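Local coordinates for insulinase family protease (Yersinia pestis, PDB 3GO9), which is predicted to be a protease of the insulinase (M16) family, cleaving peptide bonds in substrates that are not established, at residues S36-A41 with A211-V216; S258-Q263 with Q445-P450; N358-A363 with A425-E430. All blocks are in the same frame, centred on the assembly; numbering follows the deposited sequence. Where two conformers were deposited one is given.

Contact 1: S36-A41 with A211-V216; sequences SWQLLA and AMTLYV
With chi1 at -56° in both residues, Gln38 and Tyr215 each carry CG anti to the carbonyl carbon and lie alongside one another on the same face of the sheet. The amide and ring planes are turned 61° apart, and Gln38 OE1 comes within 3.3 Å of Tyr215 CE1. On one face of that ring sits the methyl of Thr213. The polar ends look beyond the pair: Gln38 OE1 is hydrogen-bonded to Arg395 and Tyr215 OH to Gln399, both on helix 388-401. On the other face of the sheet, Leu39 CD1 packs against Val216 CG1 at 3.8 Å, next to Ile225 of helix 222-233.

Five backbone bonds set the parallel register. They begin with Ser36 N to Met212 O (3.2 Å) and end with Leu40 N to Val216 O (2.8 Å), donors alternating between the two strands, whose short segments have axes 14° apart. A water joins Ser36 OG to Met212 O, 2.7 Å from each; Ser36 OG also meets Lys30. The ladder thus ties two strands far apart in sequence into the interior of a seven-stranded mixed sheet, with one apolar face under a helix and one face on which helix 388-401 supplies partners for the amide oxygen of Gln38 and the hydroxyl of Tyr215.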
loop_
_atom_site.group_PDB
_atom_site.type_symbol
_atom_site.label_atom_id
_atom_site.label_comp_id
_atom_site.label_asym_id
_atom_site.label_seq_id
_atom_site.Cartn_x
_atom_site.Cartn_y
_atom_site.Cartn_z
ATOM N N SER A 36 -18.270 10.187 -0.909
ATOM C CA SER A 36 -17.322 10.787 0.046
ATOM C C SER A 36 -16.230 11.503 -0.684
ATOM O O SER A 36 -15.825 11.076 -1.778
ATOM C CB SER A 36 -16.700 9.694 0.910
ATOM O OG SER A 36 -17.704 9.059 1.720
ATOM N N TRP A 37 -15.740 12.585 -0.094
ATOM C CA TRP A 37 -14.593 13.278 -0.690
ATOM C C TRP A 37 -13.645 13.761 0.405
ATOM O O TRP A 37 -14.078 14.010 1.543
ATOM C CB TRP A 37 -15.023 14.438 -1.586
ATOM C CG TRP A 37 -15.874 15.475 -0.957
ATOM C CD1 TRP A 37 -17.251 15.502 -0.924
ATOM C CD2 TRP A 37 -15.442 16.661 -0.265
ATOM N NE1 TRP A 37 -17.695 16.624 -0.255
ATOM C CE2 TRP A 37 -16.612 17.361 0.141
ATOM C CE3 TRP A 37 -14.198 17.208 0.018
ATOM C CZ2 TRP A 37 -16.566 18.580 0.852
ATOM C CZ3 TRP A 37 -14.140 18.432 0.729
ATOM C CH2 TRP A 37 -15.321 19.096 1.145
ATOM N N GLN A 38 -12.367 13.891 0.015
ATOM C CA GLN A 38 -11.339 14.321 0.926
ATOM C C GLN A 38 -10.397 15.219 0.146
ATOM O O GLN A 38 -9.987 14.872 -0.933
ATOM C CB GLN A 38 -10.585 13.149 1.514
ATOM C CG GLN A 38 -11.406 12.113 2.234
ATOM C CD GLN A 38 -10.589 11.070 2.976
ATOM O OE1 GLN A 38 -9.375 11.230 3.241
ATOM N NE2 GLN A 38 -11.244 9.968 3.296
ATOM N N LEU A 39 -10.054 16.375 0.712
ATOM C CA LEU A 39 -9.242 17.354 0.034
ATOM C C LEU A 39 -8.091 17.804 0.964
ATOM O O LEU A 39 -8.290 18.162 2.134
ATOM C CB LEU A 39 -10.117 18.562 -0.323
ATOM C CG LEU A 39 -9.456 19.832 -0.749
ATOM C CD1 LEU A 39 -8.556 19.604 -1.964
ATOM C CD2 LEU A 39 -10.603 20.821 -1.035
ATOM N N LEU A 40 -6.887 17.806 0.425
ATOM C CA LEU A 40 -5.743 18.346 1.080
ATOM C C LEU A 40 -5.234 19.530 0.260
ATOM O O LEU A 40 -4.621 19.337 -0.780
ATOM C CB LEU A 40 -4.614 17.287 1.195
ATOM C CG LEU A 40 -3.365 17.757 1.959
ATOM C CD1 LEU A 40 -3.688 18.154 3.400
ATOM C CD2 LEU A 40 -2.183 16.749 1.916
ATOM N N ALA A 41 -5.500 20.761 0.707
ATOM C CA ALA A 41 -4.908 21.916 0.029
ATOM C C ALA A 41 -3.420 22.025 0.392
ATOM O O ALA A 41 -3.055 21.889 1.572
ATOM C CB ALA A 41 -5.659 23.210 0.462
ATOM N N ALA A 211 -20.064 3.638 -2.250
ATOM C CA ALA A 211 -18.871 2.839 -2.345
ATOM C C ALA A 211 -17.714 3.630 -2.966
ATOM O O ALA A 211 -16.735 3.017 -3.354
ATOM C CB ALA A 211 -19.141 1.616 -3.156
HETATM N N MSE A 212 -17.822 4.959 -2.995
HETATM C CA MSE A 212 -16.825 5.807 -3.672
HETATM C C MSE A 212 -16.267 6.883 -2.768
HETATM O O MSE A 212 -16.998 7.500 -1.994
HETATM C CB MSE A 212 -17.411 6.505 -4.893
HETATM C CG MSE A 212 -18.000 5.518 -5.888
HETATM SE SE MSE A 212 -18.589 6.434 -7.470
HETATM C CE MSE A 212 -19.191 4.884 -8.493
ATOM N N THR A 213 -14.981 7.146 -2.936
ATOM C CA THR A 213 -14.325 8.290 -2.303
ATOM C C THR A 213 -13.422 8.959 -3.305
ATOM O O THR A 213 -12.538 8.289 -3.911
ATOM C CB THR A 213 -13.480 7.908 -1.096
ATOM O OG1 THR A 213 -14.276 7.134 -0.155
ATOM C CG2 THR A 213 -12.912 9.097 -0.400
ATOM N N LEU A 214 -13.605 10.274 -3.425
ATOM C CA LEU A 214 -12.697 11.087 -4.222
ATOM C C LEU A 214 -11.684 11.805 -3.337
ATOM O O LEU A 214 -12.076 12.402 -2.325
ATOM C CB LEU A 214 -13.480 12.138 -5.015
ATOM C CG LEU A 214 -12.651 13.105 -5.861
ATOM C CD1 LEU A 214 -12.025 12.463 -7.077
ATOM C CD2 LEU A 214 -13.526 14.323 -6.278
ATOM N N TYR A 215 -10.407 11.713 -3.693
ATOM C CA TYR A 215 -9.370 12.415 -2.973
ATOM C C TYR A 215 -8.704 13.405 -3.918
ATOM O O TYR A 215 -8.495 13.110 -5.080
ATOM C CB TYR A 215 -8.246 11.459 -2.498
ATOM C CG TYR A 215 -8.693 10.304 -1.638
ATOM C CD1 TYR A 215 -8.485 10.345 -0.254
ATOM C CD2 TYR A 215 -9.234 9.189 -2.191
ATOM C CE1 TYR A 215 -8.910 9.279 0.561
ATOM C CE2 TYR A 215 -9.670 8.150 -1.413
ATOM C CZ TYR A 215 -9.475 8.214 -0.025
ATOM O OH TYR A 215 -9.875 7.125 0.775
ATOM N N VAL A 216 -8.367 14.595 -3.398
ATOM C CA VAL A 216 -7.717 15.616 -4.167
ATOM C C VAL A 216 -6.597 16.184 -3.290
ATOM O O VAL A 216 -6.852 16.599 -2.122
ATOM C CB VAL A 216 -8.663 16.762 -4.551
ATOM C CG1 VAL A 216 -7.940 17.901 -5.333
ATOM C CG2 VAL A 216 -9.870 16.227 -5.353
HETATM O O HOH W 1 -18.551 6.964 0.161
#

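Contact 2: S258-Q263 with Q445-P450; sequences SLMNEQ and QPKGEP
Met260 pairs with Gln445 and Asn261 with Pro446 in a short parallel beta ladder, at the end of which the 445-450 chain leaves the sheet through a type II turn from Pro446 to Glu449. The ladder is seen in three backbone bonds. Gln445 N donates to Leu259 O at 2.9 Å, and Gln445 O in turn receives Asn261 N at 2.7 Å, at a C=O...N angle of 178°. The last rung, Lys447 N to Asn261 O, is also 2.7 Å long but bent, its N-H...O angle being 131° and the donor lying above the carbonyl plane; it forms at the point where both strands end.

The side chain of Gln445 links the ladder to the turn that follows. Ser258 OG, anti to its own backbone nitrogen (chi1 175°), donates to a lone pair of Gln445 OE1 in the carbonyl plane at 2.7 Å; the same oxygen also accepts from Val452 N. Gln445 NE2 is used twice as well, reaching Glu449 OE2 at 2.8 Å, in the amide plane, and Pro450 O at 2.9 Å. Four bonds therefore fix the rotation of this amide. Asn261 closes an Asx turn of its own, OD1 accepting from Gln263 N at 3.0 Å. At the outer end Glu262 CB lies 3.9 Å from Lys447 CB, and Gly448 takes the positive phi of the turn.

Strand 257-261 is the outermost strand of a five-stranded mixed sheet, and 440-446 has the antiparallel strand 267-276 as its other neighbour. Asp267 of that strand touches Gln445 and Pro446, while Leu259 turns away from 445-450 to pack on Trp171 and Tyr174 of helix 170-175.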
loop_
_atom_site.group_PDB
_atom_site.type_symbol
_atom_site.label_atom_id
_atom_site.label_comp_id
_atom_site.label_asym_id
_atom_site.label_seq_id
_atom_site.Cartn_x
_atom_site.Cartn_y
_atom_site.Cartn_z
ATOM N N SER A 258 10.439 -23.480 -1.149
ATOM C CA SER A 258 11.188 -22.992 -2.303
ATOM C C SER A 258 10.174 -22.693 -3.411
ATOM O O SER A 258 9.254 -23.471 -3.645
ATOM C CB SER A 258 12.251 -24.014 -2.768
ATOM O OG SER A 258 12.915 -23.566 -3.978
ATOM N N LEU A 259 10.347 -21.557 -4.051
ATOM C CA LEU A 259 9.465 -21.128 -5.136
ATOM C C LEU A 259 10.345 -20.792 -6.289
ATOM O O LEU A 259 11.200 -19.890 -6.166
ATOM C CB LEU A 259 8.675 -19.909 -4.716
ATOM C CG LEU A 259 7.837 -20.148 -3.463
ATOM C CD1 LEU A 259 7.230 -18.845 -2.994
ATOM C CD2 LEU A 259 6.726 -21.147 -3.603
HETATM N N MSE A 260 10.155 -21.516 -7.408
HETATM C CA MSE A 260 10.866 -21.193 -8.653
HETATM C C MSE A 260 10.273 -19.953 -9.248
HETATM O O MSE A 260 9.052 -19.824 -9.324
HETATM C CB MSE A 260 10.759 -22.271 -9.728
HETATM C CG MSE A 260 11.334 -21.793 -11.085
HETATM SE SE MSE A 260 10.112 -21.124 -12.473
HETATM C CE MSE A 260 9.414 -19.372 -12.117
ATOM N N ASN A 261 11.139 -19.065 -9.700
ATOM C CA ASN A 261 10.760 -17.801 -10.246
ATOM C C ASN A 261 11.498 -17.571 -11.570
ATOM O O ASN A 261 12.714 -17.730 -11.650
ATOM C CB ASN A 261 11.114 -16.752 -9.237
ATOM C CG ASN A 261 10.769 -15.380 -9.701
ATOM O OD1 ASN A 261 10.432 -15.159 -10.878
ATOM N ND2 ASN A 261 10.881 -14.421 -8.792
ATOM N N GLU A 262 10.767 -17.167 -12.615
ATOM C CA GLU A 262 11.393 -17.071 -13.934
ATOM C C GLU A 262 12.075 -15.726 -14.268
ATOM O O GLU A 262 12.788 -15.688 -15.246
ATOM C CB GLU A 262 10.475 -17.604 -15.055
ATOM C CG GLU A 262 9.189 -16.871 -15.330
ATOM C CD GLU A 262 8.264 -17.700 -16.223
ATOM O OE1 GLU A 262 8.735 -18.222 -17.263
ATOM O OE2 GLU A 262 7.070 -17.848 -15.875
ATOM N N GLN A 263 11.955 -14.692 -13.431
ATOM C CA GLN A 263 12.665 -13.415 -13.623
ATOM C C GLN A 263 13.851 -13.127 -12.665
ATOM O O GLN A 263 14.588 -12.148 -12.841
ATOM C CB GLN A 263 11.670 -12.282 -13.469
ATOM C CG GLN A 263 10.403 -12.437 -14.306
ATOM C CD GLN A 263 9.307 -11.543 -13.793
ATOM O OE1 GLN A 263 8.451 -11.975 -13.013
ATOM N NE2 GLN A 263 9.349 -10.273 -14.186
ATOM N N GLN A 445 14.047 -19.240 -6.128
ATOM C CA GLN A 445 15.129 -19.626 -7.042
ATOM C C GLN A 445 14.836 -19.229 -8.492
ATOM O O GLN A 445 13.666 -19.158 -8.894
ATOM C CB GLN A 445 15.335 -21.098 -6.974
ATOM C CG GLN A 445 15.924 -21.499 -5.641
ATOM C CD GLN A 445 16.228 -22.944 -5.563
ATOM O OE1 GLN A 445 15.448 -23.708 -4.984
ATOM N NE2 GLN A 445 17.358 -23.351 -6.122
ATOM N N PRO A 446 15.896 -18.929 -9.267
ATOM C CA PRO A 446 15.659 -18.685 -10.728
ATOM C C PRO A 446 15.180 -19.923 -11.442
ATOM O O PRO A 446 15.606 -21.032 -11.101
ATOM C CB PRO A 446 17.056 -18.308 -11.237
ATOM C CG PRO A 446 17.800 -17.792 -10.019
ATOM C CD PRO A 446 17.307 -18.688 -8.898
ATOM N N LYS A 447 14.337 -19.758 -12.472
ATOM C CA LYS A 447 13.971 -20.911 -13.311
ATOM C C LYS A 447 15.225 -21.613 -13.830
ATOM O O LYS A 447 16.180 -20.951 -14.215
ATOM C CB LYS A 447 13.070 -20.517 -14.504
ATOM C CG LYS A 447 12.652 -21.760 -15.331
ATOM C CD LYS A 447 11.873 -21.405 -16.590
ATOM C CE LYS A 447 12.204 -22.393 -17.732
ATOM N NZ LYS A 447 11.089 -22.551 -18.702
ATOM N N GLY A 448 15.212 -22.942 -13.814
ATOM C CA GLY A 448 16.336 -23.781 -14.248
ATOM C C GLY A 448 17.370 -24.143 -13.206
ATOM O O GLY A 448 18.197 -25.041 -13.420
ATOM N N GLU A 449 17.325 -23.493 -12.040
ATOM C CA GLU A 449 18.293 -23.790 -10.989
ATOM C C GLU A 449 17.851 -25.023 -10.206
ATOM O O GLU A 449 16.703 -25.093 -9.787
ATOM C CB GLU A 449 18.406 -22.585 -10.062
ATOM C CG GLU A 449 19.582 -22.623 -9.122
ATOM C CD GLU A 449 19.654 -21.379 -8.258
ATOM O OE1 GLU A 449 20.398 -20.445 -8.621
ATOM O OE2 GLU A 449 18.906 -21.300 -7.255
ATOM N N PRO A 450 18.750 -25.988 -9.976
ATOM C CA PRO A 450 18.398 -27.174 -9.206
ATOM C C PRO A 450 17.756 -26.791 -7.873
ATOM O O PRO A 450 18.291 -25.927 -7.184
ATOM C CB PRO A 450 19.740 -27.838 -8.978
ATOM C CG PRO A 450 20.537 -27.462 -10.168
ATOM C CD PRO A 450 20.078 -26.117 -10.590
#

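Contact 3: N358-A363 with A425-E430; sequences NGLSQA and AELNRE
Asn428, on helix 424-435, grips the backbone of Leu360 in the short linker between helices 341-358 and 362-377. Its side-chain amide behaves like a peptide group, offering one acceptor and one donor to a single residue. Asn428 OD1 accepts from Leu360 N at 2.9 Å, with an N-H...O angle of 156°; the donor is tilted from the carbonyl plane. Asn428 ND2 gives a proton to Leu360 O at 3.1 Å and 166°, and here the bond is in plane at both ends: ND2 lies on a lone pair of Leu360 O, and that oxygen is close to the amide plane of Asn428.

With CG anti to the carbonyl carbon (chi1 -78°), the Asn428 amide lies against Gly359 and Leu360. The two backbones come close at this point, Gly359 CA being 4.9 Å from Asn428 CA. Gly359 follows the end of helix 341-358 with positive phi, and its CA rests 3.4 Å from Asn428 OD1. With two bonds to one residue, the amide is fixed in rotation and the polar groups of Leu360 are both engaged.

Beside the amide bonds there is an apolar contact. Leu360 CD1 meets Leu427 CD2 at 4.2 Å, the two chains crossing at a slant, and both leucines also touch Leu368 of helix 362-377. Leu427 reaches Ala295 of helix 283-309 as well, so the pair is part of a buried seam between helices.

Directly after Leu360, Ser361 is the N-cap of helix 362-377: its side chain caps a backbone nitrogen further on, and Glu364 OE1 accepts from Ser361 N. These bonds are consistent with a capping box, set here in a helix-to-helix linker that a neighbouring helix holds by a side-chain amide.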
loop_
_atom_site.group_PDB
_atom_site.type_symbol
_atom_site.label_atom_id
_atom_site.label_comp_id
_atom_site.label_asym_id
_atom_site.label_seq_id
_atom_site.Cartn_x
_atom_site.Cartn_y
_atom_site.Cartn_z
ATOM N N ASN A 358 21.268 -10.620 23.203
ATOM C CA ASN A 358 21.945 -9.492 23.823
ATOM C C ASN A 358 21.555 -8.106 23.356
ATOM O O ASN A 358 21.859 -7.107 24.042
ATOM C CB ASN A 358 23.443 -9.694 23.630
ATOM C CG ASN A 358 23.937 -10.958 24.329
ATOM O OD1 ASN A 358 24.697 -11.757 23.765
ATOM N ND2 ASN A 358 23.489 -11.141 25.567
ATOM N N GLY A 359 20.902 -8.007 22.208
ATOM C CA GLY A 359 20.470 -6.751 21.689
ATOM C C GLY A 359 21.570 -5.820 21.279
ATOM O O GLY A 359 22.716 -6.241 21.003
ATOM N N LEU A 360 21.212 -4.561 21.258
ATOM C CA LEU A 360 22.106 -3.478 20.923
ATOM C C LEU A 360 22.982 -3.183 22.129
ATOM O O LEU A 360 22.579 -3.373 23.276
ATOM C CB LEU A 360 21.297 -2.247 20.556
ATOM C CG LEU A 360 20.457 -2.268 19.292
ATOM C CD1 LEU A 360 20.064 -0.828 18.966
ATOM C CD2 LEU A 360 21.221 -2.902 18.135
ATOM N N SER A 361 24.179 -2.688 21.852
ATOM C CA SER A 361 24.990 -2.050 22.893
ATOM C C SER A 361 24.442 -0.666 23.222
ATOM O O SER A 361 23.677 -0.073 22.452
ATOM C CB SER A 361 26.445 -1.890 22.428
ATOM O OG SER A 361 26.522 -0.946 21.407
ATOM N N GLN A 362 24.872 -0.116 24.344
ATOM C CA GLN A 362 24.441 1.219 24.698
ATOM C C GLN A 362 24.901 2.211 23.664
ATOM O O GLN A 362 24.195 3.150 23.340
ATOM C CB GLN A 362 25.009 1.618 26.067
ATOM C CG GLN A 362 24.511 2.994 26.555
ATOM C CD GLN A 362 23.054 2.969 26.934
ATOM O OE1 GLN A 362 22.630 2.168 27.780
ATOM N NE2 GLN A 362 22.265 3.834 26.296
ATOM N N ALA A 363 26.126 2.034 23.151
ATOM C CA ALA A 363 26.642 2.972 22.158
ATOM C C ALA A 363 25.839 2.911 20.859
ATOM O O ALA A 363 25.547 3.945 20.244
ATOM C CB ALA A 363 28.132 2.690 21.871
ATOM N N ALA A 425 16.961 -1.095 27.560
ATOM C CA ALA A 425 16.316 -2.293 28.042
ATOM C C ALA A 425 15.011 -2.575 27.311
ATOM O O ALA A 425 14.684 -3.729 27.031
ATOM C CB ALA A 425 16.056 -2.178 29.495
ATOM N N GLU A 426 14.248 -1.513 27.067
ATOM C CA GLU A 426 12.947 -1.628 26.406
ATOM C C GLU A 426 13.141 -2.026 24.971
ATOM O O GLU A 426 12.463 -2.973 24.472
ATOM C CB GLU A 426 12.169 -0.324 26.504
ATOM C CG GLU A 426 11.663 -0.006 27.886
ATOM C CD GLU A 426 11.092 1.414 28.052
ATOM O OE1 GLU A 426 11.415 2.354 27.290
ATOM O OE2 GLU A 426 10.329 1.603 29.016
ATOM N N LEU A 427 14.044 -1.325 24.283
ATOM C CA LEU A 427 14.266 -1.673 22.861
ATOM C C LEU A 427 14.843 -3.107 22.769
ATOM O O LEU A 427 14.445 -3.872 21.921
ATOM C CB LEU A 427 15.185 -0.679 22.161
ATOM C CG LEU A 427 15.210 -0.824 20.619
ATOM C CD1 LEU A 427 13.822 -0.664 20.014
ATOM C CD2 LEU A 427 16.113 0.152 19.915
ATOM N N ASN A 428 15.790 -3.459 23.630
ATOM C CA ASN A 428 16.341 -4.829 23.584
ATOM C C ASN A 428 15.325 -5.927 23.915
ATOM O O ASN A 428 15.365 -7.029 23.345
ATOM C CB ASN A 428 17.586 -4.914 24.488
ATOM C CG ASN A 428 18.795 -4.324 23.842
ATOM O OD1 ASN A 428 18.759 -4.001 22.664
ATOM N ND2 ASN A 428 19.894 -4.157 24.616
ATOM N N ARG A 429 14.419 -5.674 24.854
ATOM C CA ARG A 429 13.341 -6.621 25.117
ATOM C C ARG A 429 12.465 -6.838 23.895
ATOM O O ARG A 429 12.103 -7.973 23.619
ATOM C CB ARG A 429 12.488 -6.170 26.289
ATOM C CG ARG A 429 11.305 -7.057 26.596
ATOM C CD ARG A 429 11.730 -8.457 26.996
ATOM N NE ARG A 429 12.559 -8.435 28.231
ATOM C CZ ARG A 429 13.126 -9.495 28.816
ATOM N NH1 ARG A 429 12.993 -10.730 28.341
ATOM N NH2 ARG A 429 13.831 -9.307 29.941
ATOM N N GLU A 430 12.118 -5.744 23.215
ATOM C CA GLU A 430 11.297 -5.785 21.979
ATOM C C GLU A 430 12.050 -6.613 20.917
ATOM O O GLU A 430 11.481 -7.538 20.300
ATOM C CB GLU A 430 11.028 -4.365 21.512
ATOM C CG GLU A 430 10.164 -4.238 20.307
ATOM C CD GLU A 430 8.742 -4.684 20.506
ATOM O OE1 GLU A 430 8.166 -4.380 21.560
ATOM O OE2 GLU A 430 8.185 -5.323 19.564
#

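Contact 1 is the buried one, contact 3 is partly buried, and contact 2 lies at the surface, on the opposite side of the chain's centre from contact 1. Contacts 1 and 2 are both parallel strand pairings, but in separate mixed sheets: the first is internal and carried by a regular backbone ladder, while the second, at a sheet edge, has a shorter ladder supplemented by one serine-to-glutamine bond and followed by a turn. Contact 3 has no strands, and a single asparagine replaces the ladder. Helix 424-435 of contact 3 is followed in the chain by strand 440-446 of contact 2, yet the centres of contacts 2 and 3 are about 38 Å apart; the centre of contact 1 is about 43 Å from each.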